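Local coordinates for protein 6-phosphogluconate dehydratase (PDB 2GP4) that probably catalyses the dehydration of 6-phosphogluconate to 2-dehydro-3-deoxy-6-phosphogluconate in the Entner-Doudoroff pathway, and is captured here without its iron-sulfur cluster, at residues V469-Q474 against V492-Q497; N303-V308 against L385-V390; L144-R149 against T616-T621. One frame throughout, in Å; residues are numbered along the deposited sequence.

Contact 1 of 3, residues V469-Q474 against V492-Q497; sequences VVIDDQ and VVVKGQ
Val493 N donates to Val469 O at 2.7 Å, the shortest hydrogen bond between the two segments. Val493 answers with its own carbonyl: Ile471 N reaches Val493 O at 2.8 Å, an almost straight bond (168° at the hydrogen). The third link is Lys495 N to Ile471 O at 2.9 Å. Val493 thus bonds through N and O to Val469 and Ile471, the residues flanking Val470, which is the parallel pattern; the 21° between the N-to-C directions of strands 469-471 and 492-494 agrees. These strands belong to a beta-alpha-beta unit, with helix 477-482 in the connection, inside the mixed sheet of the C-terminal domain. On the face turned to that helix, Ile471 and Val494 lie side by side, Ile471 CD1 coming to 4.1 Å from Val494 CG2, while Leu477 and Leu480 pack on Ile471. Elsewhere Val470 CG1 meets the extended chain of Lys495 obliquely, 3.7 Å from Lys495 CE; Lys495 NZ continues to Thr588 OG1. Beyond the strand ends the Gln497 side chain bends at its second torsion (chi2 -54°), which brings NE2 back to donate to Lys495 O at 3.0 Å, an oxygen lying near the plane of the Gln497 amide. Gln497 OE1 accepts from a water 2.7 Å away and from Asn502 ND2. The same water accepts from Gln474 N, bridging the two loops.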
ATOM      1  N   VAL A 469      26.061  13.495  -2.679  1.00 21.68           N
ATOM      2  CA  VAL A 469      26.179  13.492  -4.132  1.00 21.73           C
ATOM      3  C   VAL A 469      24.786  13.786  -4.714  1.00 21.78           C
ATOM      4  O   VAL A 469      23.885  12.950  -4.649  1.00 21.58           O
ATOM      5  CB  VAL A 469      26.757  12.141  -4.655  1.00 21.76           C
ATOM      6  CG1 VAL A 469      26.634  12.048  -6.166  1.00 21.83           C
ATOM      7  CG2 VAL A 469      28.223  11.979  -4.226  1.00 21.38           C
ATOM      8  N   VAL A 470      24.623  14.983  -5.270  1.00 21.95           N
ATOM      9  CA  VAL A 470      23.309  15.497  -5.667  1.00 22.00           C
ATOM     10  C   VAL A 470      23.046  15.346  -7.161  1.00 22.13           C
ATOM     11  O   VAL A 470      23.862  15.753  -7.986  1.00 22.49           O
ATOM     12  CB  VAL A 470      23.126  16.997  -5.263  1.00 21.92           C
ATOM     13  CG1 VAL A 470      21.687  17.447  -5.486  1.00 21.90           C
ATOM     14  CG2 VAL A 470      23.519  17.226  -3.806  1.00 21.70           C
ATOM     15  N   ILE A 471      21.904  14.747  -7.494  1.00 22.26           N
ATOM     16  CA  ILE A 471      21.389  14.716  -8.867  1.00 22.45           C
ATOM     17  C   ILE A 471      19.877  14.967  -8.864  1.00 22.69           C
ATOM     18  O   ILE A 471      19.209  14.709  -7.866  1.00 22.54           O
ATOM     19  CB  ILE A 471      21.727  13.391  -9.607  1.00 22.36           C
ATOM     20  CG1 ILE A 471      21.349  12.172  -8.758  1.00 22.38           C
ATOM     21  CG2 ILE A 471      23.211  13.350  -9.971  1.00 22.45           C
ATOM     22  CD1 ILE A 471      21.268  10.870  -9.540  1.00 22.43           C
ATOM     23  N   ASP A 472      19.343  15.487  -9.969  1.00 23.14           N
ATOM     24  CA  ASP A 472      17.907  15.771 -10.051  1.00 23.42           C
ATOM     25  C   ASP A 472      17.190  14.911 -11.086  1.00 23.72           C
ATOM     26  O   ASP A 472      16.049  15.182 -11.468  1.00 23.78           O
ATOM     27  CB  ASP A 472      17.638  17.272 -10.264  1.00 23.45           C
ATOM     28  CG  ASP A 472      18.272  17.827 -11.532  1.00 23.90           C
ATOM     29  OD1 ASP A 472      18.645  17.055 -12.443  1.00 24.27           O
ATOM     30  OD2 ASP A 472      18.383  19.066 -11.618  1.00 24.60           O
ATOM     31  N   ASP A 473      17.878  13.862 -11.520  1.00 24.08           N
ATOM     32  CA  ASP A 473      17.363  12.922 -12.498  1.00 24.63           C
ATOM     33  C   ASP A 473      18.118  11.626 -12.276  1.00 24.71           C
ATOM     34  O   ASP A 473      19.349  11.620 -12.255  1.00 24.82           O
ATOM     35  CB  ASP A 473      17.606  13.454 -13.913  1.00 24.96           C
ATOM     36  CG  ASP A 473      16.935  12.618 -14.993  1.00 26.34           C
ATOM     37  OD1 ASP A 473      16.850  11.376 -14.858  1.00 27.33           O
ATOM     38  OD2 ASP A 473      16.510  13.214 -16.008  1.00 28.74           O
ATOM     39  N   GLN A 474      17.383  10.530 -12.106  1.00 25.04           N
ATOM     40  CA  GLN A 474      17.992   9.227 -11.838  1.00 25.37           C
ATOM     41  C   GLN A 474      18.900   8.746 -12.983  1.00 25.54           C
ATOM     42  O   GLN A 474      19.762   7.888 -12.780  1.00 25.39           O
ATOM     43  CB  GLN A 474      16.923   8.182 -11.502  1.00 25.21           C
ATOM     44  CG  GLN A 474      16.077   7.705 -12.688  1.00 25.37           C
ATOM     45  CD  GLN A 474      15.373   6.381 -12.415  1.00 25.57           C
ATOM     46  OE1 GLN A 474      15.751   5.633 -11.507  1.00 25.96           O
ATOM     47  NE2 GLN A 474      14.345   6.086 -13.201  1.00 24.76           N
ATOM     48  N   VAL A 492      23.936   9.376  -1.859  1.00 21.44           N
ATOM     49  CA  VAL A 492      23.410   9.812  -3.157  1.00 21.11           C
ATOM     50  C   VAL A 492      22.024  10.458  -2.986  1.00 21.00           C
ATOM     51  O   VAL A 492      21.049   9.793  -2.604  1.00 20.96           O
ATOM     52  CB  VAL A 492      23.346   8.646  -4.171  1.00 21.38           C
ATOM     53  CG1 VAL A 492      22.749   9.107  -5.502  1.00 21.56           C
ATOM     54  CG2 VAL A 492      24.731   8.046  -4.389  1.00 21.38           C
ATOM     55  N   VAL A 493      21.960  11.760  -3.253  1.00 20.46           N
ATOM     56  CA  VAL A 493      20.737  12.541  -3.123  1.00 19.79           C
ATOM     57  C   VAL A 493      20.103  12.714  -4.494  1.00 19.68           C
ATOM     58  O   VAL A 493      20.716  13.272  -5.409  1.00 19.70           O
ATOM     59  CB  VAL A 493      21.019  13.941  -2.513  1.00 20.23           C
ATOM     60  CG1 VAL A 493      19.762  14.828  -2.542  1.00 19.51           C
ATOM     61  CG2 VAL A 493      21.583  13.814  -1.092  1.00 19.53           C
ATOM     62  N   VAL A 494      18.872  12.229  -4.625  1.00 19.23           N
ATOM     63  CA  VAL A 494      18.117  12.347  -5.861  1.00 18.72           C
ATOM     64  C   VAL A 494      16.897  13.231  -5.611  1.00 18.67           C
ATOM     65  O   VAL A 494      15.948  12.831  -4.935  1.00 18.90           O
ATOM     66  CB  VAL A 494      17.675  10.968  -6.390  1.00 18.78           C
ATOM     67  CG1 VAL A 494      17.075  11.104  -7.781  1.00 18.65           C
ATOM     68  CG2 VAL A 494      18.853   9.980  -6.403  1.00 18.49           C
ATOM     69  N   LYS A 495      16.928  14.441  -6.152  1.00 18.19           N
ATOM     70  CA  LYS A 495      15.861  15.391  -5.903  1.00 17.77           C
ATOM     71  C   LYS A 495      14.996  15.608  -7.145  1.00 17.52           C
ATOM     72  O   LYS A 495      15.306  15.088  -8.226  1.00 17.30           O
ATOM     73  CB  LYS A 495      16.432  16.707  -5.361  1.00 17.93           C
ATOM     74  CG  LYS A 495      17.470  17.363  -6.257  1.00 18.06           C
ATOM     75  CD  LYS A 495      17.841  18.727  -5.729  1.00 18.06           C
ATOM     76  CE  LYS A 495      18.760  19.449  -6.695  1.00 17.91           C
ATOM     77  NZ  LYS A 495      19.230  20.730  -6.101  1.00 18.55           N
ATOM     78  N   GLY A 496      13.905  16.353  -6.967  1.00 16.98           N
ATOM     79  CA  GLY A 496      12.936  16.614  -8.034  1.00 16.82           C
ATOM     80  C   GLY A 496      12.167  15.371  -8.436  1.00 16.75           C
ATOM     81  O   GLY A 496      11.799  15.206  -9.602  1.00 16.62           O
ATOM     82  N   GLN A 497      11.923  14.493  -7.467  1.00 16.85           N
ATOM     83  CA  GLN A 497      11.297  13.203  -7.740  1.00 16.91           C
ATOM     84  C   GLN A 497      10.000  13.017  -6.954  1.00 16.84           C
ATOM     85  O   GLN A 497       9.412  11.937  -6.961  1.00 16.68           O
ATOM     86  CB  GLN A 497      12.274  12.046  -7.449  1.00 17.23           C
ATOM     87  CG  GLN A 497      13.613  12.096  -8.198  1.00 17.24           C
ATOM     88  CD  GLN A 497      13.474  12.227  -9.711  1.00 18.52           C
ATOM     89  OE1 GLN A 497      12.705  11.502 -10.352  1.00 18.38           O
ATOM     90  NE2 GLN A 497      14.234  13.156 -10.291  1.00 19.17           N
TER
HETATM   91  O   HOH W   1      14.351  10.715 -12.382  1.00 24.21           O

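Contact 2 of 3, residues N303-V308 against L385-V390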
ATOM      1  N   ASN A 303     -13.070   1.896   8.755  1.00 20.16           N
ATOM      2  CA  ASN A 303     -13.040   2.631  10.017  1.00 20.13           C
ATOM      3  C   ASN A 303     -11.634   2.562  10.588  1.00 20.04           C
ATOM      4  O   ASN A 303     -10.760   1.942   9.981  1.00 20.45           O
ATOM      5  CB  ASN A 303     -14.073   2.087  11.018  1.00 19.91           C
ATOM      6  CG  ASN A 303     -13.843   0.624  11.366  1.00 20.05           C
ATOM      7  OD1 ASN A 303     -12.809   0.257  11.923  1.00 21.66           O
ATOM      8  ND2 ASN A 303     -14.814  -0.213  11.046  1.00 19.33           N
ATOM      9  N   GLU A 304     -11.423   3.186  11.744  1.00 19.69           N
ATOM     10  CA  GLU A 304     -10.104   3.257  12.365  1.00 19.68           C
ATOM     11  C   GLU A 304      -9.482   1.877  12.609  1.00 19.51           C
ATOM     12  O   GLU A 304      -8.304   1.666  12.312  1.00 19.31           O
ATOM     13  CB  GLU A 304     -10.154   4.067  13.664  1.00 19.76           C
ATOM     14  CG  GLU A 304     -10.688   5.501  13.506  1.00 20.62           C
ATOM     15  CD  GLU A 304     -12.169   5.657  13.864  1.00 21.53           C
ATOM     16  OE1 GLU A 304     -12.987   4.783  13.512  1.00 20.88           O
ATOM     17  OE2 GLU A 304     -12.518   6.675  14.500  1.00 22.44           O
ATOM     18  N   LYS A 305     -10.279   0.945  13.126  1.00 19.48           N
ATOM     19  CA  LYS A 305      -9.797  -0.406  13.422  1.00 19.47           C
ATOM     20  C   LYS A 305      -9.432  -1.177  12.156  1.00 19.31           C
ATOM     21  O   LYS A 305      -8.428  -1.901  12.129  1.00 18.89           O
ATOM     22  CB  LYS A 305     -10.841  -1.198  14.205  1.00 19.56           C
ATOM     23  CG  LYS A 305     -11.046  -0.740  15.636  1.00 20.72           C
ATOM     24  CD  LYS A 305     -12.287  -1.379  16.212  1.00 21.61           C
ATOM     25  CE  LYS A 305     -12.730  -0.679  17.480  1.00 24.14           C
ATOM     26  NZ  LYS A 305     -11.891  -1.060  18.653  1.00 25.32           N
ATOM     27  N   SER A 306     -10.253  -1.030  11.114  1.00 19.15           N
ATOM     28  CA  SER A 306     -10.033  -1.774   9.876  1.00 19.05           C
ATOM     29  C   SER A 306      -8.856  -1.192   9.094  1.00 18.60           C
ATOM     30  O   SER A 306      -8.113  -1.929   8.449  1.00 18.49           O
ATOM     31  CB  SER A 306     -11.310  -1.855   9.030  1.00 18.94           C
ATOM     32  OG  SER A 306     -11.797  -0.572   8.690  1.00 19.70           O
ATOM     33  N   ILE A 307      -8.683   0.125   9.182  1.00 18.33           N
ATOM     34  CA  ILE A 307      -7.501   0.798   8.641  1.00 18.19           C
ATOM     35  C   ILE A 307      -6.221   0.317   9.330  1.00 18.05           C
ATOM     36  O   ILE A 307      -5.247  -0.057   8.660  1.00 17.86           O
ATOM     37  CB  ILE A 307      -7.639   2.344   8.710  1.00 18.28           C
ATOM     38  CG1 ILE A 307      -8.624   2.841   7.641  1.00 18.46           C
ATOM     39  CG2 ILE A 307      -6.279   3.041   8.552  1.00 18.44           C
ATOM     40  CD1 ILE A 307      -8.205   2.550   6.195  1.00 17.31           C
ATOM     41  N   VAL A 308      -6.226   0.310  10.661  1.00 18.01           N
ATOM     42  CA  VAL A 308      -5.097  -0.225  11.427  1.00 18.10           C
ATOM     43  C   VAL A 308      -4.813  -1.681  11.015  1.00 18.09           C
ATOM     44  O   VAL A 308      -3.663  -2.044  10.779  1.00 18.19           O
ATOM     45  CB  VAL A 308      -5.323  -0.094  12.957  1.00 18.23           C
ATOM     46  CG1 VAL A 308      -4.358  -0.982  13.748  1.00 18.23           C
ATOM     47  CG2 VAL A 308      -5.190   1.359  13.394  1.00 18.11           C
ATOM     48  N   LEU A 385      -2.972  -8.750  17.318  1.00 20.29           N
ATOM     49  CA  LEU A 385      -2.399  -7.782  16.385  1.00 20.28           C
ATOM     50  C   LEU A 385      -3.413  -7.259  15.364  1.00 20.43           C
ATOM     51  O   LEU A 385      -3.175  -6.233  14.717  1.00 20.65           O
ATOM     52  CB  LEU A 385      -1.133  -8.338  15.714  1.00 20.17           C
ATOM     53  CG  LEU A 385       0.046  -8.582  16.670  1.00 20.05           C
ATOM     54  CD1 LEU A 385       1.112  -9.448  16.034  1.00 18.79           C
ATOM     55  CD2 LEU A 385       0.642  -7.278  17.213  1.00 19.97           C
ATOM     56  N   LEU A 386      -4.539  -7.957  15.233  1.00 20.35           N
ATOM     57  CA  LEU A 386      -5.662  -7.470  14.438  1.00 20.63           C
ATOM     58  C   LEU A 386      -6.889  -7.309  15.307  1.00 20.97           C
ATOM     59  O   LEU A 386      -7.182  -8.172  16.137  1.00 21.29           O
ATOM     60  CB  LEU A 386      -5.998  -8.433  13.292  1.00 20.51           C
ATOM     61  CG  LEU A 386      -5.044  -8.605  12.114  1.00 20.11           C
ATOM     62  CD1 LEU A 386      -5.466  -9.801  11.270  1.00 19.51           C
ATOM     63  CD2 LEU A 386      -4.994  -7.343  11.282  1.00 19.31           C
ATOM     64  N   HIS A 387      -7.611  -6.211  15.109  1.00 21.28           N
ATOM     65  CA  HIS A 387      -8.912  -6.017  15.750  1.00 21.46           C
ATOM     66  C   HIS A 387      -9.919  -7.015  15.189  1.00 21.66           C
ATOM     67  O   HIS A 387     -10.119  -7.080  13.979  1.00 21.78           O
ATOM     68  CB  HIS A 387      -9.412  -4.586  15.524  1.00 21.44           C
ATOM     69  CG  HIS A 387      -8.555  -3.536  16.161  1.00 21.36           C
ATOM     70  ND1 HIS A 387      -8.602  -3.253  17.511  1.00 21.35           N
ATOM     71  CD2 HIS A 387      -7.637  -2.692  15.633  1.00 20.98           C
ATOM     72  CE1 HIS A 387      -7.750  -2.282  17.787  1.00 21.36           C
ATOM     73  NE2 HIS A 387      -7.154  -1.921  16.664  1.00 21.50           N
ATOM     74  N   GLU A 388     -10.542  -7.793  16.071  1.00 22.20           N
ATOM     75  CA  GLU A 388     -11.529  -8.795  15.670  1.00 22.43           C
ATOM     76  C   GLU A 388     -12.929  -8.207  15.566  1.00 22.34           C
ATOM     77  O   GLU A 388     -13.756  -8.671  14.769  1.00 22.26           O
ATOM     78  CB  GLU A 388     -11.555  -9.958  16.662  1.00 22.62           C
ATOM     79  CG  GLU A 388     -12.237 -11.202  16.096  1.00 24.53           C
ATOM     80  CD  GLU A 388     -12.713 -12.163  17.159  1.00 27.70           C
ATOM     81  OE1 GLU A 388     -11.882 -12.612  17.988  1.00 29.15           O
ATOM     82  OE2 GLU A 388     -13.923 -12.485  17.152  1.00 28.56           O
ATOM     83  N   ASP A 389     -13.187  -7.191  16.383  1.00 22.18           N
ATOM     84  CA  ASP A 389     -14.517  -6.615  16.526  1.00 22.14           C
ATOM     85  C   ASP A 389     -14.796  -5.595  15.425  1.00 22.16           C
ATOM     86  O   ASP A 389     -14.936  -4.396  15.685  1.00 22.24           O
ATOM     87  CB  ASP A 389     -14.673  -5.989  17.921  1.00 22.01           C
ATOM     88  CG  ASP A 389     -13.595  -4.960  18.225  1.00 21.92           C
ATOM     89  OD1 ASP A 389     -12.416  -5.181  17.871  1.00 22.62           O
ATOM     90  OD2 ASP A 389     -13.930  -3.920  18.809  1.00 22.09           O
ATOM     91  N   VAL A 390     -14.871  -6.083  14.192  1.00 22.30           N
ATOM     92  CA  VAL A 390     -15.175  -5.236  13.040  1.00 22.60           C
ATOM     93  C   VAL A 390     -16.309  -5.820  12.202  1.00 23.10           C
ATOM     94  O   VAL A 390     -16.498  -7.046  12.154  1.00 23.13           O
ATOM     95  CB  VAL A 390     -13.919  -4.991  12.136  1.00 22.66           C
ATOM     96  CG1 VAL A 390     -12.941  -4.029  12.807  1.00 21.94           C
ATOM     97  CG2 VAL A 390     -13.230  -6.303  11.777  1.00 22.16           C
TER
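This is a partly buried packing contact between the first turn of helix 304-316 and the loop that follows helix 372-383, carried by Lys305 and His387 with a salt bridge at its outer end. The ring contact is a CH-pi one: Lys305 CG sits 3.9 Å from the centroid of the His387 ring, 13° off its normal and so over one face. The two side chains cross at about a right angle. Val308 CG1 instead approaches the ring at its edge, 4.1 Å from His387 NE2, and that nitrogen is hydrogen-bonded to Thr29 OG1. Lys305 CB also rests on Val390 CG1 at 3.8 Å, so the root of the lysine lies between ring and valine. Farther out the chain is bent at its last torsion (chi4 -77°), and Lys305 NZ forms a long salt bridge with Asp389 OD2 at 3.5 Å. Asp389 is the centre of an inverse gamma turn and exposed, hence solvent probably weakens the pairing. The helix start is a capping box: Asn303 OD1 accepts from Ser306 N at 3.0 Å, with the donor above the carbonyl plane, and Ser306 OG accepts from Asn303 N at 2.8 Å. Asn309 OD1 of the same helix holds His387 N, helix 23-51 packs against Val308 through Val25 and Thr29, and the loop runs on into the short strand 391-392.

Contact 3 of 3, residues L144-R149 against T616-T621; sequences LSLLSR and TGARST
The guanidinium of Arg149 has Leu146 CD2 over the centre of one face, 4.0 Å above the plane, and Gly617 O at its edge, with no measurable departure from the plane. The contact joins helix 145-160 of the N-terminal, largely helical domain to the C-terminal tail segment, 467 residues farther along the chain. Arg149 meets the tail with the two terminal nitrogens of its guanidinium: NH2 donates to Gly617 O at 2.7 Å and NH1 to the same oxygen at 3.0 Å, so a single carbonyl takes both bonds. The NH1 donor lies in the carbonyl plane, whereas the NH2 donor is tilted from it by 25°. With CG anti to the backbone N (chi1 177°) the chain leaves the helix extended, then a bend at its third torsion (chi3 78°) turns the guanidinium to the tail. NH1 has a second partner in His326 ND1, which ties helix 322-333 into the same site. A leucine in place of Arg149 would probably leave the buried Gly617 O without its two donors and break the link to His326. Gly617 has a positive phi at which a CB would collide with the carbonyl oxygen of Thr616. Glu150 OE1, next along the helix, accepts from Ser620 N. The arginine's polar grip is flanked by a small apolar touch, Leu146 CD1 against Ala618 CB at 3.8 Å.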
ATOM      1  N   LEU A 144       2.724   9.158 -14.587  1.00 25.92           N
ATOM      2  CA  LEU A 144       1.265   9.291 -14.457  1.00 24.42           C
ATOM      3  C   LEU A 144       0.637   8.250 -13.521  1.00 23.67           C
ATOM      4  O   LEU A 144      -0.569   8.297 -13.248  1.00 23.49           O
ATOM      5  CB  LEU A 144       0.586   9.192 -15.831  1.00 24.36           C
ATOM      6  CG  LEU A 144       0.876  10.217 -16.930  1.00 23.84           C
ATOM      7  CD1 LEU A 144      -0.029   9.956 -18.130  1.00 22.89           C
ATOM      8  CD2 LEU A 144       0.709  11.648 -16.426  1.00 23.18           C
ATOM      9  N   SER A 145       1.456   7.317 -13.043  1.00 22.56           N
ATOM     10  CA  SER A 145       1.002   6.185 -12.246  1.00 21.87           C
ATOM     11  C   SER A 145       0.292   6.575 -10.944  1.00 21.24           C
ATOM     12  O   SER A 145      -0.783   6.059 -10.636  1.00 20.96           O
ATOM     13  CB  SER A 145       2.178   5.254 -11.959  1.00 21.99           C
ATOM     14  OG  SER A 145       1.871   4.346 -10.919  1.00 22.90           O
ATOM     15  N   LEU A 146       0.899   7.473 -10.182  1.00 20.49           N
ATOM     16  CA  LEU A 146       0.282   7.966  -8.964  1.00 20.30           C
ATOM     17  C   LEU A 146      -0.954   8.797  -9.322  1.00 19.94           C
ATOM     18  O   LEU A 146      -2.014   8.650  -8.706  1.00 19.90           O
ATOM     19  CB  LEU A 146       1.274   8.821  -8.178  1.00 20.39           C
ATOM     20  CG  LEU A 146       1.092   9.076  -6.676  1.00 21.44           C
ATOM     21  CD1 LEU A 146       1.382  10.542  -6.405  1.00 21.80           C
ATOM     22  CD2 LEU A 146      -0.283   8.692  -6.117  1.00 21.04           C
ATOM     23  N   LEU A 147      -0.802   9.658 -10.328  1.00 19.05           N
ATOM     24  CA  LEU A 147      -1.866  10.526 -10.784  1.00 18.45           C
ATOM     25  C   LEU A 147      -3.094   9.774 -11.283  1.00 18.49           C
ATOM     26  O   LEU A 147      -4.209  10.292 -11.191  1.00 18.63           O
ATOM     27  CB  LEU A 147      -1.346  11.462 -11.877  1.00 18.49           C
ATOM     28  CG  LEU A 147      -0.591  12.707 -11.410  1.00 17.66           C
ATOM     29  CD1 LEU A 147       0.239  13.271 -12.542  1.00 15.87           C
ATOM     30  CD2 LEU A 147      -1.561  13.753 -10.854  1.00 15.78           C
ATOM     31  N   SER A 148      -2.895   8.564 -11.811  1.00 18.12           N
ATOM     32  CA  SER A 148      -4.009   7.742 -12.295  1.00 18.05           C
ATOM     33  C   SER A 148      -4.938   7.249 -11.181  1.00 17.79           C
ATOM     34  O   SER A 148      -6.105   6.959 -11.434  1.00 17.58           O
ATOM     35  CB  SER A 148      -3.503   6.552 -13.111  1.00 17.98           C
ATOM     36  OG  SER A 148      -2.785   5.646 -12.294  1.00 18.22           O
ATOM     37  N   ARG A 149      -4.415   7.146  -9.961  1.00 17.66           N
ATOM     38  CA  ARG A 149      -5.249   6.846  -8.798  1.00 17.76           C
ATOM     39  C   ARG A 149      -6.306   7.931  -8.614  1.00 17.68           C
ATOM     40  O   ARG A 149      -7.476   7.627  -8.391  1.00 17.70           O
ATOM     41  CB  ARG A 149      -4.412   6.712  -7.522  1.00 17.75           C
ATOM     42  CG  ARG A 149      -5.245   6.464  -6.269  1.00 17.96           C
ATOM     43  CD  ARG A 149      -4.429   6.671  -5.012  1.00 19.83           C
ATOM     44  NE  ARG A 149      -4.247   8.088  -4.696  1.00 19.69           N
ATOM     45  CZ  ARG A 149      -3.481   8.554  -3.711  1.00 19.46           C
ATOM     46  NH1 ARG A 149      -2.794   7.726  -2.928  1.00 17.26           N
ATOM     47  NH2 ARG A 149      -3.395   9.864  -3.517  1.00 20.07           N
ATOM     48  N   THR A 616       0.545  12.532   3.779  1.00 20.26           N
ATOM     49  CA  THR A 616      -0.879  12.880   3.747  1.00 20.37           C
ATOM     50  C   THR A 616      -1.577  12.178   2.586  1.00 20.69           C
ATOM     51  O   THR A 616      -2.732  12.482   2.271  1.00 20.70           O
ATOM     52  CB  THR A 616      -1.127  14.417   3.677  1.00 20.34           C
ATOM     53  OG1 THR A 616      -0.391  14.984   2.588  1.00 20.25           O
ATOM     54  CG2 THR A 616      -0.714  15.099   4.991  1.00 20.06           C
ATOM     55  N   GLY A 617      -0.860  11.245   1.956  1.00 20.88           N
ATOM     56  CA  GLY A 617      -1.427  10.361   0.944  1.00 21.19           C
ATOM     57  C   GLY A 617      -1.207  10.773  -0.499  1.00 21.60           C
ATOM     58  O   GLY A 617      -1.708  10.115  -1.411  1.00 21.71           O
ATOM     59  N   ALA A 618      -0.450  11.850  -0.707  1.00 21.90           N
ATOM     60  CA  ALA A 618      -0.276  12.461  -2.035  1.00 22.19           C
ATOM     61  C   ALA A 618      -1.614  12.666  -2.757  1.00 22.36           C
ATOM     62  O   ALA A 618      -1.796  12.256  -3.915  1.00 22.55           O
ATOM     63  CB  ALA A 618       0.702  11.654  -2.887  1.00 22.10           C
ATOM     64  N   ARG A 619      -2.543  13.300  -2.047  1.00 22.68           N
ATOM     65  CA  ARG A 619      -3.900  13.544  -2.529  1.00 23.06           C
ATOM     66  C   ARG A 619      -3.940  14.824  -3.343  1.00 23.06           C
ATOM     67  O   ARG A 619      -3.177  15.750  -3.083  1.00 23.27           O
ATOM     68  CB  ARG A 619      -4.872  13.718  -1.356  1.00 22.94           C
ATOM     69  CG  ARG A 619      -4.936  12.580  -0.341  1.00 23.72           C
ATOM     70  CD  ARG A 619      -6.076  12.813   0.655  1.00 23.53           C
ATOM     71  NE  ARG A 619      -5.888  14.045   1.425  1.00 25.18           N
ATOM     72  CZ  ARG A 619      -6.869  14.866   1.796  1.00 25.25           C
ATOM     73  NH1 ARG A 619      -8.127  14.609   1.466  1.00 25.06           N
ATOM     74  NH2 ARG A 619      -6.587  15.955   2.492  1.00 25.62           N
ATOM     75  N   SER A 620      -4.836  14.869  -4.325  1.00 23.18           N
ATOM     76  CA  SER A 620      -5.222  16.121  -4.965  1.00 23.57           C
ATOM     77  C   SER A 620      -6.679  16.403  -4.602  1.00 23.93           C
ATOM     78  O   SER A 620      -7.181  17.513  -4.788  1.00 23.76           O
ATOM     79  CB  SER A 620      -5.045  16.044  -6.485  1.00 23.38           C
ATOM     80  OG  SER A 620      -5.872  15.033  -7.043  1.00 23.29           O
ATOM     81  N   THR A 621      -7.346  15.385  -4.069  1.00 24.53           N
ATOM     82  CA  THR A 621      -8.765  15.480  -3.731  1.00 25.38           C
ATOM     83  C   THR A 621      -8.980  16.022  -2.320  1.00 26.00           C
ATOM     84  O   THR A 621      -8.037  16.131  -1.530  1.00 26.10           O
ATOM     85  CB  THR A 621      -9.476  14.112  -3.862  1.00 25.24           C
ATOM     86  OG1 THR A 621      -8.809  13.143  -3.042  1.00 25.61           O
ATOM     87  CG2 THR A 621      -9.475  13.633  -5.309  1.00 25.32           C
TER

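In the fold
Contacts 1 and 3 are buried, while contact 2 is partly exposed at its charged end. No two share an element: contact 1 pairs neighbouring strands of the C-terminal sheet, contact 2 sets a helix start against a loop within the N-terminal part of the chain, and contact 3 ties the N-terminal part to the C-terminal tail. The chemistry follows the place: backbone hydrogen bonds in the sheet, aliphatic-on-ring packing plus an ion pair in contact 2, and a side-chain-to-carbonyl grip where contact 3 meets a segment lacking regular structure. Contacts 1 and 2 lie on opposite sides of the chain's centre, their centres 39 Å apart; both are nested in the loop closed by contact 3, whose nearest atoms are about 8 Å from contact 1.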